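Local coordinates for metallo-beta-lactamase family protein (Thermus thermophilus, PDB 2ZO4), which belongs to the metallo-beta-lactamase superfamily, binds two zinc ions and is probably a hydrolase whose substrate is not established, at residues A[91-99]-A[167-176]; A[109-117]-A[200-208]. All coordinates share one frame; numbering follows the deposited sequence.

Followed from the N terminus, the segments come in the order 91-99, 109-117, 167-176, 200-208, so the two contacts cross. Contact 1 closes the chain between the end of strand 88-92 and the loop joining strands 161-167 and 176-180; it ties together the two central sheets of the metallo-beta-lactamase fold beside the zinc site. Contact 2 closes a second loop, from helix 110-119 to the loop leading into helix 210-222, nearer the surface. Their centres lie about 15 Å apart, yet they meet: Arg98 NH1 is 2.7 Å from Tyr205 O and Asp173 OD1 is 2.8 Å from Arg207 N, both probable hydrogen bonds, by which 200-208 grips both segments of contact 1.

Contact 1 of 2, residues A[91-99]-A[167-176]; sequences LHEEEFARG and WTPGHADGHA. With ZN (zinc ion), chain B.
His92 lies almost flat on the five-membered ring of Trp167, an offset stack with centroids 3.9 Å apart and planes at only 8°. The histidine CE1 sits above Trp167 CD1, while Pro169 CD covers the other face of the indole and Glu93 CG the other face of the imidazole. What fixes the rotation of the indole is its own segment: Trp167 NE1 gives a hydrogen bond to Asp173 O, 2.8 Å long and in the carbonyl plane. Gly174, in the type I turn from Ala172 to His175, then brings bare backbone against the 91-99 segment, with Glu94 CB 3.7 Å from Gly174 CA. Glu95, its chain bent at chi2 (-71°), folds over this turn and takes the Gly174 N proton on OE1 at 2.7 Å, the donor coming from above the carboxylate plane with an N-H...O angle of 157°. One water joins Glu95 OE1, Asp173 OD2 and Gly99 N. Farther out, Arg98 crosses Asp173 at about a right angle, CD lying 3.6 Å from Asp173 CB; Arg98 NE makes a long salt bridge to Glu94 OE2 while its NH1 bonds Tyr205 O, and Asp173 OD1 accepts from Arg207 N. In the Gly174 loop, just before the turn, His171 NE2 binds zinc at 2.1 Å, with His70, His72, Asp190 and a water completing that site. Because Glu95 OE2 accepts a hydrogen bond from ND1 of His71, within the HxHxDH motif, one buried carboxylate links the Gly174 turn to the metal-binding loop; it is a second-shell group that would position both, and it probably also polarises the His71 ring.

Contact 2 of 2, residues A[109-117]-A[200-208]; sequences FAEASWRLF and VGLWAYTRE
Tyr205 holds CG between its backbone N and carbonyl carbon (chi1 54°), turning its ring away from helix 110-119 and presenting CB to Phe109, whose own CG is anti to the carbonyl carbon (chi1 -64°). The motif is a type I beta turn, Trp203 to Thr206, docked on the first turns of the helix within the metallo-beta-lactamase domain. Tyr205 CB sits over the centre of the Phe109 ring, 3.6 Å from its centroid, a CH-pi contact close to the ring normal. The tyrosine hydroxyl meanwhile hydrogen-bonds His71 NE2, beside the zinc-binding residues. Ala204 fits against the helix where the backbones come closest, its CB 3.8 Å from Ala112 CB and also touching Ser113 OG. One turn further along, Leu116 reaches with CD2 to the backbone between Leu202 and Ala204 and to Leu202 CD2, 4.1 Å away. Phe117 CZ approaches the Trp203 indole at its edge, near the plane. Inside the turn, Trp203 N bonds Thr206 OG1. No direct hydrogen bond joins the two segments; instead Ser113 OG, which donates to Phe109 O, accepts from a water at 3.0 Å, and that water in turn accepts from Ala204 N at 2.9 Å.

Contact 1 of 2, residues A[91-99]-A[167-176]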
ATOM      1  N   LEU A  91      -4.436   0.066 -12.611  1.00 11.57           N
ATOM      2  CA  LEU A  91      -4.230   0.793 -11.360  1.00 11.47           C
ATOM      3  C   LEU A  91      -5.561   1.421 -10.967  1.00 11.34           C
ATOM      4  O   LEU A  91      -6.243   1.978 -11.829  1.00 11.01           O
ATOM      5  CB  LEU A  91      -3.210   1.912 -11.591  1.00 11.48           C
ATOM      6  CG  LEU A  91      -2.098   2.324 -10.618  1.00 12.54           C
ATOM      7  CD1 LEU A  91      -1.852   3.821 -10.765  1.00 12.37           C
ATOM      8  CD2 LEU A  91      -2.357   1.970  -9.160  1.00 13.01           C
ATOM      9  N   HIS A  92      -5.933   1.364  -9.687  1.00 11.09           N
ATOM     10  CA  HIS A  92      -7.204   1.972  -9.260  1.00 11.49           C
ATOM     11  C   HIS A  92      -7.241   3.479  -9.501  1.00 11.78           C
ATOM     12  O   HIS A  92      -6.269   4.182  -9.230  1.00 11.45           O
ATOM     13  CB  HIS A  92      -7.536   1.672  -7.799  1.00 11.09           C
ATOM     14  CG  HIS A  92      -8.893   2.152  -7.391  1.00 10.92           C
ATOM     15  ND1 HIS A  92      -9.121   3.423  -6.911  1.00 10.11           N
ATOM     16  CD2 HIS A  92     -10.101   1.540  -7.423  1.00 10.53           C
ATOM     17  CE1 HIS A  92     -10.408   3.572  -6.658  1.00 10.56           C
ATOM     18  NE2 HIS A  92     -11.024   2.444  -6.960  1.00 10.30           N
ATOM     19  N   GLU A  93      -8.387   3.949  -9.995  1.00 12.61           N
ATOM     20  CA  GLU A  93      -8.588   5.342 -10.428  1.00 13.90           C
ATOM     21  C   GLU A  93      -8.139   6.411  -9.414  1.00 13.88           C
ATOM     22  O   GLU A  93      -7.612   7.453  -9.800  1.00 14.18           O
ATOM     23  CB  GLU A  93     -10.059   5.566 -10.842  1.00 13.74           C
ATOM     24  CG  GLU A  93     -11.103   5.262  -9.739  1.00 14.85           C
ATOM     25  CD  GLU A  93     -12.557   5.313 -10.222  1.00 15.14           C
ATOM     26  OE1 GLU A  93     -12.829   5.891 -11.294  1.00 17.01           O
ATOM     27  OE2 GLU A  93     -13.437   4.768  -9.520  1.00 16.65           O
ATOM     28  N   GLU A  94      -8.333   6.135  -8.126  1.00 14.18           N
ATOM     29  CA  GLU A  94      -8.027   7.088  -7.055  1.00 14.38           C
ATOM     30  C   GLU A  94      -6.520   7.338  -6.842  1.00 14.03           C
ATOM     31  O   GLU A  94      -6.134   8.316  -6.192  1.00 14.11           O
ATOM     32  CB  GLU A  94      -8.722   6.646  -5.759  1.00 14.73           C
ATOM     33  CG  GLU A  94      -8.597   7.599  -4.572  1.00 16.75           C
ATOM     34  CD  GLU A  94      -9.505   8.823  -4.645  1.00 18.51           C
ATOM     35  OE1 GLU A  94     -10.271   8.986  -5.618  1.00 19.75           O
ATOM     36  OE2 GLU A  94      -9.448   9.632  -3.701  1.00 20.67           O
ATOM     37  N   GLU A  95      -5.676   6.468  -7.395  1.00 13.63           N
ATOM     38  CA  GLU A  95      -4.225   6.668  -7.352  1.00 13.36           C
ATOM     39  C   GLU A  95      -3.765   7.726  -8.350  1.00 13.45           C
ATOM     40  O   GLU A  95      -2.740   8.372  -8.138  1.00 13.49           O
ATOM     41  CB  GLU A  95      -3.469   5.363  -7.644  1.00 13.39           C
ATOM     42  CG  GLU A  95      -3.635   4.239  -6.625  1.00 12.64           C
ATOM     43  CD  GLU A  95      -2.926   4.503  -5.303  1.00 12.03           C
ATOM     44  OE1 GLU A  95      -3.342   5.427  -4.573  1.00 12.06           O
ATOM     45  OE2 GLU A  95      -1.965   3.770  -4.985  1.00 10.39           O
ATOM     46  N   PHE A  96      -4.526   7.893  -9.432  1.00 13.74           N
ATOM     47  CA  PHE A  96      -4.082   8.653 -10.611  1.00 14.14           C
ATOM     48  C   PHE A  96      -3.671  10.094 -10.333  1.00 14.24           C
ATOM     49  O   PHE A  96      -2.611  10.527 -10.781  1.00 14.68           O
ATOM     50  CB  PHE A  96      -5.133   8.595 -11.730  1.00 14.19           C
ATOM     51  CG  PHE A  96      -5.059   7.347 -12.576  1.00 14.50           C
ATOM     52  CD1 PHE A  96      -5.191   6.083 -11.999  1.00 13.95           C
ATOM     53  CD2 PHE A  96      -4.879   7.438 -13.957  1.00 14.87           C
ATOM     54  CE1 PHE A  96      -5.125   4.930 -12.778  1.00 14.51           C
ATOM     55  CE2 PHE A  96      -4.815   6.291 -14.744  1.00 14.79           C
ATOM     56  CZ  PHE A  96      -4.942   5.032 -14.153  1.00 14.13           C
ATOM     57  N   ALA A  97      -4.500  10.829  -9.596  1.00 14.35           N
ATOM     58  CA  ALA A  97      -4.202  12.221  -9.264  1.00 14.45           C
ATOM     59  C   ALA A  97      -3.395  12.347  -7.976  1.00 14.28           C
ATOM     60  O   ALA A  97      -3.079  13.455  -7.541  1.00 14.57           O
ATOM     61  CB  ALA A  97      -5.487  13.044  -9.177  1.00 14.44           C
ATOM     62  N   ARG A  98      -3.047  11.214  -7.372  1.00 14.10           N
ATOM     63  CA  ARG A  98      -2.363  11.238  -6.080  1.00 13.91           C
ATOM     64  C   ARG A  98      -0.993  10.554  -6.126  1.00 13.88           C
ATOM     65  O   ARG A  98      -0.031  11.145  -6.622  1.00 13.61           O
ATOM     66  CB  ARG A  98      -3.276  10.671  -4.982  1.00 13.82           C
ATOM     67  CG  ARG A  98      -4.595  11.441  -4.846  1.00 14.21           C
ATOM     68  CD  ARG A  98      -5.501  10.846  -3.783  1.00 13.88           C
ATOM     69  NE  ARG A  98      -6.775  11.555  -3.671  1.00 15.18           N
ATOM     70  CZ  ARG A  98      -6.968  12.683  -2.986  1.00 15.15           C
ATOM     71  NH1 ARG A  98      -5.963  13.268  -2.342  1.00 13.93           N
ATOM     72  NH2 ARG A  98      -8.178  13.232  -2.949  1.00 14.80           N
ATOM     73  N   GLY A  99      -0.910   9.320  -5.627  1.00 13.60           N
ATOM     74  CA  GLY A  99       0.342   8.566  -5.617  1.00 13.88           C
ATOM     75  C   GLY A  99       0.982   8.375  -6.982  1.00 14.05           C
ATOM     76  O   GLY A  99       2.206   8.456  -7.111  1.00 14.20           O
ATOM     77  N   TRP A 167     -11.846  -1.712  -3.903  1.00  9.48           N
ATOM     78  CA  TRP A 167     -11.221  -0.469  -3.480  1.00  9.56           C
ATOM     79  C   TRP A 167     -11.155  -0.460  -1.962  1.00  9.53           C
ATOM     80  O   TRP A 167     -12.184  -0.535  -1.275  1.00  9.22           O
ATOM     81  CB  TRP A 167     -12.001   0.737  -4.006  1.00 10.04           C
ATOM     82  CG  TRP A 167     -11.430   2.082  -3.638  1.00 10.47           C
ATOM     83  CD1 TRP A 167     -10.108   2.434  -3.588  1.00 10.97           C
ATOM     84  CD2 TRP A 167     -12.171   3.263  -3.301  1.00 10.84           C
ATOM     85  NE1 TRP A 167      -9.982   3.758  -3.229  1.00 10.54           N
ATOM     86  CE2 TRP A 167     -11.232   4.291  -3.049  1.00 11.23           C
ATOM     87  CE3 TRP A 167     -13.539   3.552  -3.189  1.00 11.64           C
ATOM     88  CZ2 TRP A 167     -11.617   5.589  -2.687  1.00 11.36           C
ATOM     89  CZ3 TRP A 167     -13.923   4.846  -2.823  1.00 11.37           C
ATOM     90  CH2 TRP A 167     -12.964   5.845  -2.576  1.00 11.56           C
ATOM     91  N   THR A 168      -9.929  -0.412  -1.453  1.00  9.19           N
ATOM     92  CA  THR A 168      -9.663  -0.470  -0.019  1.00  8.99           C
ATOM     93  C   THR A 168      -8.704   0.659   0.384  1.00  9.09           C
ATOM     94  O   THR A 168      -7.527   0.406   0.681  1.00  9.31           O
ATOM     95  CB  THR A 168      -9.095  -1.849   0.388  1.00  9.23           C
ATOM     96  OG1 THR A 168      -8.246  -2.344  -0.655  1.00  9.23           O
ATOM     97  CG2 THR A 168     -10.231  -2.855   0.633  1.00  8.71           C
ATOM     98  N   PRO A 169      -9.206   1.914   0.393  1.00  8.77           N
ATOM     99  CA  PRO A 169      -8.380   3.076   0.716  1.00  8.90           C
ATOM    100  C   PRO A 169      -7.930   3.075   2.180  1.00  8.89           C
ATOM    101  O   PRO A 169      -8.563   2.431   3.019  1.00  8.80           O
ATOM    102  CB  PRO A 169      -9.319   4.255   0.449  1.00  8.74           C
ATOM    103  CG  PRO A 169     -10.688   3.691   0.655  1.00  8.65           C
ATOM    104  CD  PRO A 169     -10.603   2.301   0.120  1.00  8.77           C
ATOM    105  N   GLY A 170      -6.842   3.786   2.467  1.00  8.91           N
ATOM    106  CA  GLY A 170      -6.285   3.854   3.814  1.00  8.89           C
ATOM    107  C   GLY A 170      -4.777   3.742   3.786  1.00  9.19           C
ATOM    108  O   GLY A 170      -4.068   4.724   4.012  1.00  9.41           O
ATOM    109  N   HIS A 171      -4.285   2.539   3.505  1.00  9.38           N
ATOM    110  CA  HIS A 171      -2.860   2.318   3.296  1.00  9.38           C
ATOM    111  C   HIS A 171      -2.353   3.132   2.100  1.00  9.27           C
ATOM    112  O   HIS A 171      -1.255   3.681   2.131  1.00  9.18           O
ATOM    113  CB  HIS A 171      -2.577   0.833   3.096  1.00  9.57           C
ATOM    114  CG  HIS A 171      -1.133   0.526   2.855  1.00  9.97           C
ATOM    115  ND1 HIS A 171      -0.193   0.540   3.862  1.00 10.63           N
ATOM    116  CD2 HIS A 171      -0.463   0.220   1.720  1.00  9.92           C
ATOM    117  CE1 HIS A 171       0.991   0.239   3.363  1.00 10.56           C
ATOM    118  NE2 HIS A 171       0.855   0.039   2.065  1.00 11.20           N
ATOM    119  N   ALA A 172      -3.162   3.187   1.046  1.00  9.25           N
ATOM    120  CA  ALA A 172      -2.958   4.108  -0.070  1.00  9.20           C
ATOM    121  C   ALA A 172      -4.328   4.525  -0.572  1.00  9.37           C
ATOM    122  O   ALA A 172      -5.308   3.799  -0.389  1.00  9.55           O
ATOM    123  CB  ALA A 172      -2.142   3.455  -1.185  1.00  9.28           C
ATOM    124  N   ASP A 173      -4.401   5.692  -1.202  1.00  9.61           N
ATOM    125  CA  ASP A 173      -5.688   6.287  -1.586  1.00  9.81           C
ATOM    126  C   ASP A 173      -6.484   5.422  -2.568  1.00  9.50           C
ATOM    127  O   ASP A 173      -7.678   5.196  -2.372  1.00  9.32           O
ATOM    128  CB  ASP A 173      -5.466   7.697  -2.135  1.00  9.79           C
ATOM    129  CG  ASP A 173      -4.718   8.585  -1.150  1.00 11.26           C
ATOM    130  OD1 ASP A 173      -5.277   8.876  -0.074  1.00 11.66           O
ATOM    131  OD2 ASP A 173      -3.567   8.982  -1.446  1.00 13.46           O
ATOM    132  N   GLY A 174      -5.813   4.939  -3.610  1.00  9.40           N
ATOM    133  CA  GLY A 174      -6.431   4.042  -4.587  1.00  9.26           C
ATOM    134  C   GLY A 174      -5.933   2.620  -4.418  1.00  9.24           C
ATOM    135  O   GLY A 174      -5.665   1.919  -5.397  1.00  9.49           O
ATOM    136  N   HIS A 175      -5.796   2.187  -3.170  1.00  9.05           N
ATOM    137  CA  HIS A 175      -5.411   0.813  -2.918  1.00  8.89           C
ATOM    138  C   HIS A 175      -6.554  -0.107  -3.331  1.00  9.15           C
ATOM    139  O   HIS A 175      -7.723   0.131  -2.996  1.00  9.18           O
ATOM    140  CB  HIS A 175      -5.025   0.587  -1.459  1.00  8.71           C
ATOM    141  CG  HIS A 175      -4.497  -0.787  -1.193  1.00  8.35           C
ATOM    142  ND1 HIS A 175      -5.319  -1.874  -0.993  1.00  7.66           N
ATOM    143  CD2 HIS A 175      -3.228  -1.254  -1.120  1.00  8.14           C
ATOM    144  CE1 HIS A 175      -4.580  -2.952  -0.801  1.00  8.33           C
ATOM    145  NE2 HIS A 175      -3.308  -2.603  -0.875  1.00  8.23           N
ATOM    146  N   ALA A 176      -6.204  -1.147  -4.074  1.00  9.03           N
ATOM    147  CA  ALA A 176      -7.178  -2.130  -4.507  1.00  9.47           C
ATOM    148  C   ALA A 176      -6.708  -3.526  -4.124  1.00  9.57           C
ATOM    149  O   ALA A 176      -5.547  -3.871  -4.327  1.00  9.63           O
ATOM    150  CB  ALA A 176      -7.400  -2.026  -6.018  1.00  9.19           C
TER
HETATM  151 ZN    ZN B 318       2.293  -0.316   0.596  1.00 14.64          ZN
HETATM  152  O   HOH W   1      -4.505   0.047  -7.430  1.00 15.17           O
HETATM  153  O   HOH W   2      -2.264   7.588  -3.833  1.00 12.89           O
HETATM  154  O   HOH W   3       4.116  -1.161   0.532  1.00  8.02           O

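Contact 2 of 2, residues A[109-117]-A[200-208]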
ATOM      1  N   PHE A 109       4.002  17.524  -5.867  1.00 27.01           N
ATOM      2  CA  PHE A 109       3.765  17.507  -4.419  1.00 27.18           C
ATOM      3  C   PHE A 109       5.024  17.768  -3.584  1.00 27.46           C
ATOM      4  O   PHE A 109       4.982  17.681  -2.356  1.00 27.48           O
ATOM      5  CB  PHE A 109       3.125  16.176  -3.992  1.00 26.93           C
ATOM      6  CG  PHE A 109       1.759  15.934  -4.582  1.00 26.71           C
ATOM      7  CD1 PHE A 109       0.663  16.690  -4.173  1.00 26.52           C
ATOM      8  CD2 PHE A 109       1.565  14.935  -5.530  1.00 26.26           C
ATOM      9  CE1 PHE A 109      -0.603  16.464  -4.714  1.00 26.78           C
ATOM     10  CE2 PHE A 109       0.304  14.700  -6.076  1.00 26.11           C
ATOM     11  CZ  PHE A 109      -0.782  15.466  -5.668  1.00 26.54           C
ATOM     12  N   ALA A 110       6.130  18.097  -4.250  1.00 27.76           N
ATOM     13  CA  ALA A 110       7.441  18.211  -3.601  1.00 28.16           C
ATOM     14  C   ALA A 110       7.490  19.207  -2.437  1.00 28.36           C
ATOM     15  O   ALA A 110       7.873  18.838  -1.321  1.00 28.52           O
ATOM     16  CB  ALA A 110       8.525  18.529  -4.634  1.00 28.26           C
ATOM     17  N   GLU A 111       7.096  20.452  -2.702  1.00 28.66           N
ATOM     18  CA  GLU A 111       7.118  21.522  -1.699  1.00 28.88           C
ATOM     19  C   GLU A 111       6.187  21.236  -0.521  1.00 28.96           C
ATOM     20  O   GLU A 111       6.563  21.446   0.637  1.00 29.11           O
ATOM     21  CB  GLU A 111       6.759  22.869  -2.334  1.00 29.01           C
ATOM     22  N   ALA A 112       4.981  20.755  -0.826  1.00 28.79           N
ATOM     23  CA  ALA A 112       3.999  20.386   0.198  1.00 28.55           C
ATOM     24  C   ALA A 112       4.480  19.224   1.065  1.00 28.45           C
ATOM     25  O   ALA A 112       4.270  19.229   2.280  1.00 28.54           O
ATOM     26  CB  ALA A 112       2.658  20.061  -0.441  1.00 28.55           C
ATOM     27  N   SER A 113       5.127  18.239   0.439  1.00 28.25           N
ATOM     28  CA  SER A 113       5.704  17.102   1.158  1.00 28.26           C
ATOM     29  C   SER A 113       6.717  17.552   2.211  1.00 28.29           C
ATOM     30  O   SER A 113       6.669  17.087   3.349  1.00 28.28           O
ATOM     31  CB  SER A 113       6.361  16.107   0.196  1.00 28.17           C
ATOM     32  OG  SER A 113       5.439  15.619  -0.763  1.00 28.37           O
ATOM     33  N   TRP A 114       7.621  18.455   1.828  1.00 28.33           N
ATOM     34  CA  TRP A 114       8.645  18.964   2.747  1.00 28.38           C
ATOM     35  C   TRP A 114       8.038  19.859   3.824  1.00 28.05           C
ATOM     36  O   TRP A 114       8.376  19.730   5.004  1.00 28.16           O
ATOM     37  CB  TRP A 114       9.759  19.720   2.005  1.00 28.83           C
ATOM     38  CG  TRP A 114      10.379  18.989   0.833  1.00 29.14           C
ATOM     39  CD1 TRP A 114      10.787  19.544  -0.348  1.00 29.72           C
ATOM     40  CD2 TRP A 114      10.655  17.581   0.728  1.00 29.58           C
ATOM     41  NE1 TRP A 114      11.299  18.575  -1.179  1.00 29.95           N
ATOM     42  CE2 TRP A 114      11.228  17.363  -0.547  1.00 29.51           C
ATOM     43  CE3 TRP A 114      10.470  16.484   1.582  1.00 29.89           C
ATOM     44  CZ2 TRP A 114      11.619  16.093  -0.987  1.00 29.59           C
ATOM     45  CZ3 TRP A 114      10.862  15.218   1.142  1.00 29.88           C
ATOM     46  CH2 TRP A 114      11.430  15.038  -0.131  1.00 29.48           C
ATOM     47  N   ARG A 115       7.144  20.756   3.407  1.00 27.46           N
ATOM     48  CA  ARG A 115       6.443  21.655   4.323  1.00 27.10           C
ATOM     49  C   ARG A 115       5.639  20.894   5.381  1.00 26.82           C
ATOM     50  O   ARG A 115       5.604  21.301   6.542  1.00 27.00           O
ATOM     51  CB  ARG A 115       5.536  22.619   3.552  1.00 26.91           C
ATOM     52  N   LEU A 116       5.012  19.788   4.982  1.00 26.27           N
ATOM     53  CA  LEU A 116       4.274  18.936   5.914  1.00 25.77           C
ATOM     54  C   LEU A 116       5.180  18.408   7.027  1.00 25.65           C
ATOM     55  O   LEU A 116       4.783  18.384   8.193  1.00 25.33           O
ATOM     56  CB  LEU A 116       3.588  17.779   5.177  1.00 25.76           C
ATOM     57  CG  LEU A 116       2.430  17.054   5.879  1.00 25.52           C
ATOM     58  CD1 LEU A 116       1.266  17.996   6.181  1.00 24.66           C
ATOM     59  CD2 LEU A 116       1.955  15.874   5.045  1.00 25.53           C
ATOM     60  N   PHE A 117       6.391  17.989   6.661  1.00 25.46           N
ATOM     61  CA  PHE A 117       7.398  17.576   7.636  1.00 25.48           C
ATOM     62  C   PHE A 117       7.776  18.740   8.552  1.00 25.28           C
ATOM     63  O   PHE A 117       7.727  18.617   9.777  1.00 25.31           O
ATOM     64  CB  PHE A 117       8.652  17.030   6.935  1.00 25.53           C
ATOM     65  CG  PHE A 117       8.489  15.645   6.368  1.00 25.74           C
ATOM     66  CD1 PHE A 117       8.421  14.535   7.204  1.00 25.72           C
ATOM     67  CD2 PHE A 117       8.434  15.449   4.994  1.00 26.20           C
ATOM     68  CE1 PHE A 117       8.281  13.254   6.682  1.00 26.22           C
ATOM     69  CE2 PHE A 117       8.290  14.171   4.457  1.00 26.48           C
ATOM     70  CZ  PHE A 117       8.214  13.071   5.302  1.00 26.33           C
ATOM     71  N   VAL A 200      -0.539   3.375   7.705  1.00 19.38           N
ATOM     72  CA  VAL A 200      -1.608   4.288   7.335  1.00 18.46           C
ATOM     73  C   VAL A 200      -1.043   5.700   7.482  1.00 17.80           C
ATOM     74  O   VAL A 200      -1.104   6.307   8.554  1.00 17.36           O
ATOM     75  CB  VAL A 200      -2.919   4.048   8.149  1.00 18.67           C
ATOM     76  CG1 VAL A 200      -2.692   4.208   9.655  1.00 19.10           C
ATOM     77  CG2 VAL A 200      -4.021   4.959   7.661  1.00 18.71           C
ATOM     78  N   GLY A 201      -0.453   6.197   6.398  1.00 17.00           N
ATOM     79  CA  GLY A 201       0.258   7.466   6.439  1.00 16.32           C
ATOM     80  C   GLY A 201      -0.498   8.622   5.825  1.00 15.91           C
ATOM     81  O   GLY A 201      -1.222   8.450   4.841  1.00 15.60           O
ATOM     82  N   LEU A 202      -0.331   9.801   6.418  1.00 15.62           N
ATOM     83  CA  LEU A 202      -0.853  11.033   5.848  1.00 15.43           C
ATOM     84  C   LEU A 202       0.284  11.744   5.118  1.00 15.53           C
ATOM     85  O   LEU A 202       1.237  12.222   5.741  1.00 14.72           O
ATOM     86  CB  LEU A 202      -1.460  11.934   6.932  1.00 15.43           C
ATOM     87  CG  LEU A 202      -2.431  13.031   6.465  1.00 15.55           C
ATOM     88  CD1 LEU A 202      -3.497  13.310   7.527  1.00 15.45           C
ATOM     89  CD2 LEU A 202      -1.706  14.322   6.070  1.00 15.27           C
ATOM     90  N   TRP A 203       0.182  11.777   3.791  1.00 15.68           N
ATOM     91  CA  TRP A 203       1.166  12.441   2.941  1.00 15.98           C
ATOM     92  C   TRP A 203       0.521  13.660   2.280  1.00 15.99           C
ATOM     93  O   TRP A 203      -0.674  13.911   2.458  1.00 16.13           O
ATOM     94  CB  TRP A 203       1.707  11.466   1.884  1.00 16.39           C
ATOM     95  CG  TRP A 203       2.138  10.137   2.452  1.00 16.61           C
ATOM     96  CD1 TRP A 203       1.390   8.994   2.517  1.00 17.21           C
ATOM     97  CD2 TRP A 203       3.405   9.818   3.046  1.00 16.62           C
ATOM     98  NE1 TRP A 203       2.113   7.987   3.110  1.00 17.09           N
ATOM     99  CE2 TRP A 203       3.353   8.465   3.442  1.00 16.92           C
ATOM    100  CE3 TRP A 203       4.583  10.543   3.271  1.00 17.74           C
ATOM    101  CZ2 TRP A 203       4.432   7.821   4.056  1.00 17.16           C
ATOM    102  CZ3 TRP A 203       5.654   9.903   3.887  1.00 17.33           C
ATOM    103  CH2 TRP A 203       5.570   8.556   4.269  1.00 17.09           C
ATOM    104  N   ALA A 204       1.312  14.419   1.526  1.00 15.78           N
ATOM    105  CA  ALA A 204       0.825  15.621   0.846  1.00 15.68           C
ATOM    106  C   ALA A 204      -0.285  15.355  -0.185  1.00 15.67           C
ATOM    107  O   ALA A 204      -1.101  16.237  -0.458  1.00 15.67           O
ATOM    108  CB  ALA A 204       1.992  16.368   0.200  1.00 16.02           C
ATOM    109  N   TYR A 205      -0.319  14.142  -0.738  1.00 15.51           N
ATOM    110  CA  TYR A 205      -1.281  13.786  -1.790  1.00 15.46           C
ATOM    111  C   TYR A 205      -2.466  12.950  -1.299  1.00 15.31           C
ATOM    112  O   TYR A 205      -3.345  12.595  -2.083  1.00 15.52           O
ATOM    113  CB  TYR A 205      -0.575  13.045  -2.936  1.00 15.71           C
ATOM    114  CG  TYR A 205       0.223  11.826  -2.509  1.00 15.75           C
ATOM    115  CD1 TYR A 205      -0.406  10.602  -2.254  1.00 15.97           C
ATOM    116  CD2 TYR A 205       1.608  11.896  -2.372  1.00 16.12           C
ATOM    117  CE1 TYR A 205       0.330   9.482  -1.858  1.00 16.08           C
ATOM    118  CE2 TYR A 205       2.353  10.784  -1.977  1.00 15.98           C
ATOM    119  CZ  TYR A 205       1.709   9.582  -1.726  1.00 15.92           C
ATOM    120  OH  TYR A 205       2.444   8.481  -1.343  1.00 16.37           O
ATOM    121  N   THR A 206      -2.474  12.639  -0.007  1.00 14.94           N
ATOM    122  CA  THR A 206      -3.447  11.735   0.600  1.00 14.74           C
ATOM    123  C   THR A 206      -4.839  12.372   0.726  1.00 14.77           C
ATOM    124  O   THR A 206      -4.960  13.588   0.857  1.00 14.51           O
ATOM    125  CB  THR A 206      -2.931  11.258   1.994  1.00 14.74           C
ATOM    126  OG1 THR A 206      -1.627  10.683   1.847  1.00 14.53           O
ATOM    127  CG2 THR A 206      -3.844  10.202   2.609  1.00 14.98           C
ATOM    128  N   ARG A 207      -5.879  11.536   0.670  1.00 14.82           N
ATOM    129  CA  ARG A 207      -7.246  11.915   1.062  1.00 15.08           C
ATOM    130  C   ARG A 207      -7.255  12.495   2.483  1.00 15.19           C
ATOM    131  O   ARG A 207      -6.291  12.320   3.233  1.00 15.36           O
ATOM    132  CB  ARG A 207      -8.180  10.700   0.976  1.00 15.23           C
ATOM    133  CG  ARG A 207      -8.505  10.244  -0.453  1.00 15.58           C
ATOM    134  CD  ARG A 207      -8.860   8.755  -0.524  1.00 16.24           C
ATOM    135  NE  ARG A 207     -10.063   8.415   0.242  1.00 17.09           N
ATOM    136  CZ  ARG A 207     -11.311   8.519  -0.211  1.00 17.71           C
ATOM    137  NH1 ARG A 207     -11.545   8.959  -1.440  1.00 17.86           N
ATOM    138  NH2 ARG A 207     -12.329   8.185   0.571  1.00 17.00           N
ATOM    139  N   GLU A 208      -8.344  13.172   2.850  1.00 15.25           N
ATOM    140  CA  GLU A 208      -8.409  13.958   4.091  1.00 15.37           C
ATOM    141  C   GLU A 208      -8.186  13.175   5.396  1.00 15.22           C
ATOM    142  O   GLU A 208      -7.428  13.607   6.268  1.00 15.93           O
ATOM    143  CB  GLU A 208      -9.729  14.734   4.161  1.00 15.57           C
TER
HETATM  144  O   HOH W   4       4.082  13.778   1.182  1.00 21.12           O